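Local coordinates for periplasmic molybdate-binding protein (Azotobacter vinelandii, PDB 1ATG) that binds molybdate or tungstate in a pocket between its two domains, probably to deliver the oxyanion to an ABC transporter, at residues F75-G80 with Q192-T197. Numbering follows the deposited sequence.
Sequences FTYAIG and QQAVIT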
loop_
_atom_site.group_PDB
_atom_site.type_symbol
_atom_site.label_atom_id
_atom_site.label_comp_id
_atom_site.label_asym_id
_atom_site.label_seq_id
_atom_site.Cartn_x
_atom_site.Cartn_y
_atom_site.Cartn_z
ATOM N N PHE A 75 -15.521 -0.053 -2.082
ATOM C CA PHE A 75 -15.311 1.357 -2.361
ATOM C C PHE A 75 -13.819 1.693 -2.333
ATOM O O PHE A 75 -13.005 0.936 -1.800
ATOM C CB PHE A 75 -16.092 2.234 -1.386
ATOM C CG PHE A 75 -15.473 2.406 -0.032
ATOM C CD1 PHE A 75 -15.521 1.404 0.912
ATOM C CD2 PHE A 75 -14.839 3.594 0.319
ATOM C CE1 PHE A 75 -14.952 1.572 2.161
ATOM C CE2 PHE A 75 -14.258 3.774 1.551
ATOM C CZ PHE A 75 -14.326 2.763 2.481
ATOM N N THR A 76 -13.504 2.799 -2.972
ATOM C CA THR A 76 -12.129 3.306 -2.975
ATOM C C THR A 76 -11.882 4.094 -1.707
ATOM O O THR A 76 -12.478 5.176 -1.542
ATOM C CB THR A 76 -11.864 4.171 -4.209
ATOM O OG1 THR A 76 -12.062 3.314 -5.341
ATOM C CG2 THR A 76 -10.455 4.727 -4.218
ATOM N N TYR A 77 -11.038 3.610 -0.808
ATOM C CA TYR A 77 -10.770 4.272 0.461
ATOM C C TYR A 77 -9.547 5.174 0.424
ATOM O O TYR A 77 -9.389 6.025 1.311
ATOM C CB TYR A 77 -10.631 3.249 1.601
ATOM C CG TYR A 77 -9.393 2.393 1.505
ATOM C CD1 TYR A 77 -9.381 1.231 0.746
ATOM C CD2 TYR A 77 -8.226 2.727 2.167
ATOM C CE1 TYR A 77 -8.236 0.447 0.642
ATOM C CE2 TYR A 77 -7.073 1.968 2.064
ATOM C CZ TYR A 77 -7.100 0.837 1.298
ATOM O OH TYR A 77 -5.946 0.080 1.202
ATOM N N ALA A 78 -8.700 5.017 -0.587
ATOM C CA ALA A 78 -7.471 5.815 -0.655
ATOM C C ALA A 78 -6.843 5.596 -2.016
ATOM O O ALA A 78 -7.039 4.537 -2.642
ATOM C CB ALA A 78 -6.506 5.368 0.442
ATOM N N ILE A 79 -6.057 6.548 -2.473
ATOM C CA ILE A 79 -5.254 6.415 -3.685
ATOM C C ILE A 79 -3.817 6.686 -3.242
ATOM O O ILE A 79 -3.504 7.744 -2.675
ATOM C CB ILE A 79 -5.689 7.347 -4.810
ATOM C CG1 ILE A 79 -7.142 7.081 -5.231
ATOM C CG2 ILE A 79 -4.811 7.187 -6.044
ATOM C CD1 ILE A 79 -8.021 8.298 -5.247
ATOM N N GLY A 80 -2.945 5.702 -3.452
ATOM C CA GLY A 80 -1.575 5.782 -2.975
ATOM C C GLY A 80 -0.715 6.678 -3.827
ATOM O O GLY A 80 -1.114 7.229 -4.865
ATOM N N GLN A 192 -6.909 2.162 -4.258
ATOM C CA GLN A 192 -7.035 1.133 -3.237
ATOM C C GLN A 192 -8.470 0.966 -2.782
ATOM O O GLN A 192 -9.111 1.930 -2.339
ATOM C CB GLN A 192 -6.118 1.508 -2.048
ATOM C CG GLN A 192 -4.715 1.864 -2.516
ATOM C CD GLN A 192 -3.654 2.106 -1.479
ATOM O OE1 GLN A 192 -2.621 2.692 -1.812
ATOM N NE2 GLN A 192 -3.813 1.653 -0.241
ATOM N N GLN A 193 -8.966 -0.269 -2.911
ATOM C CA GLN A 193 -10.351 -0.537 -2.543
ATOM C C GLN A 193 -10.454 -1.486 -1.367
ATOM O O GLN A 193 -9.553 -2.271 -1.067
ATOM C CB GLN A 193 -11.134 -1.099 -3.733
ATOM C CG GLN A 193 -11.264 -0.087 -4.865
ATOM C CD GLN A 193 -12.478 -0.392 -5.723
ATOM O OE1 GLN A 193 -12.670 -1.544 -6.115
ATOM N NE2 GLN A 193 -13.292 0.622 -5.984
ATOM N N ALA A 194 -11.572 -1.347 -0.655
ATOM C CA ALA A 194 -11.877 -2.134 0.506
ATOM C C ALA A 194 -13.242 -2.811 0.322
ATOM O O ALA A 194 -14.080 -2.340 -0.436
ATOM C CB ALA A 194 -11.921 -1.278 1.764
ATOM N N VAL A 195 -13.381 -3.946 0.996
ATOM C CA VAL A 195 -14.655 -4.659 0.976
ATOM C C VAL A 195 -14.897 -5.235 2.372
ATOM O O VAL A 195 -14.012 -5.467 3.185
ATOM C CB VAL A 195 -14.734 -5.850 0.004
ATOM C CG1 VAL A 195 -14.835 -5.424 -1.448
ATOM C CG2 VAL A 195 -13.562 -6.812 0.194
ATOM N N ILE A 196 -16.188 -5.497 2.625
ATOM C CA ILE A 196 -16.601 -6.273 3.782
ATOM C C ILE A 196 -16.657 -7.734 3.293
ATOM O O ILE A 196 -17.082 -7.980 2.171
ATOM C CB ILE A 196 -17.969 -5.865 4.342
ATOM C CG1 ILE A 196 -17.885 -4.451 4.935
ATOM C CG2 ILE A 196 -18.461 -6.853 5.395
ATOM C CD1 ILE A 196 -19.224 -3.908 5.403
ATOM N N THR A 197 -16.145 -8.631 4.117
ATOM C CA THR A 197 -16.176 -10.063 3.762
ATOM C C THR A 197 -17.598 -10.571 4.012
ATOM O O THR A 197 -18.066 -10.433 5.135
ATOM C CB THR A 197 -15.109 -10.811 4.556
ATOM O OG1 THR A 197 -13.786 -10.309 4.231
ATOM C CG2 THR A 197 -15.118 -12.302 4.231
#
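Opposite the single residue Gln192 stand two, Tyr77 and Ala78: a classic beta bulge in an antiparallel strand pair, a worked example of how one extra residue can redirect a side chain. The pair lies in the mixed sheet of a periplasmic solute-binding protein, near the anion pocket between its two domains. Backbone bonds set the register. Phe75 and Ala194 exchange two, Phe75 N to Ala194 O at 3.2 Å and Ala194 N to Phe75 O at 2.9 Å. At the bulge, Gln192 O accepts from Tyr77 N at 3.0 Å, and Gln192 N donates to Ala78 O at 2.9 Å.

Apolar contact comes mainly from Tyr77. With CG tucked between its backbone N and carbonyl carbon (chi1 69°), it turns the CD1-CE1 edge of its ring to the partner backbone, Gln193 O and Ala194 N near the ring plane, and CD1 meets Ala194 CB at 3.7 Å. Outside the pair, Phe53 and Phe10 pack edge-to-face with this ring.

Side-chain hydrogen bonds occur on both faces. On the face of Thr76 and Gln193, Gln193 NE2 donates to Thr76 OG1, and Arg74 NH1 donates to Gln193 OE1. On the other, Gln192 and Tyr77 cross with amide and ring planes 82° apart, and NE2 donates to the phenolic oxygen. A second bond, to the Ser54 carbonyl, holds that hydroxyl. The Gln192 amide is further gripped by Asn9 at NE2 and by Tyr117 at OE1, both residues of the anion pocket, which ties the bulge to the second shell of the site. A phenylalanine in place of Tyr77 would probably leave the Ser54 carbonyl without this donor and the Gln192 amide less firmly oriented. Tyr77 OH sits 3.0 Å from Gln192 NE2, only 2° out of the amide plane.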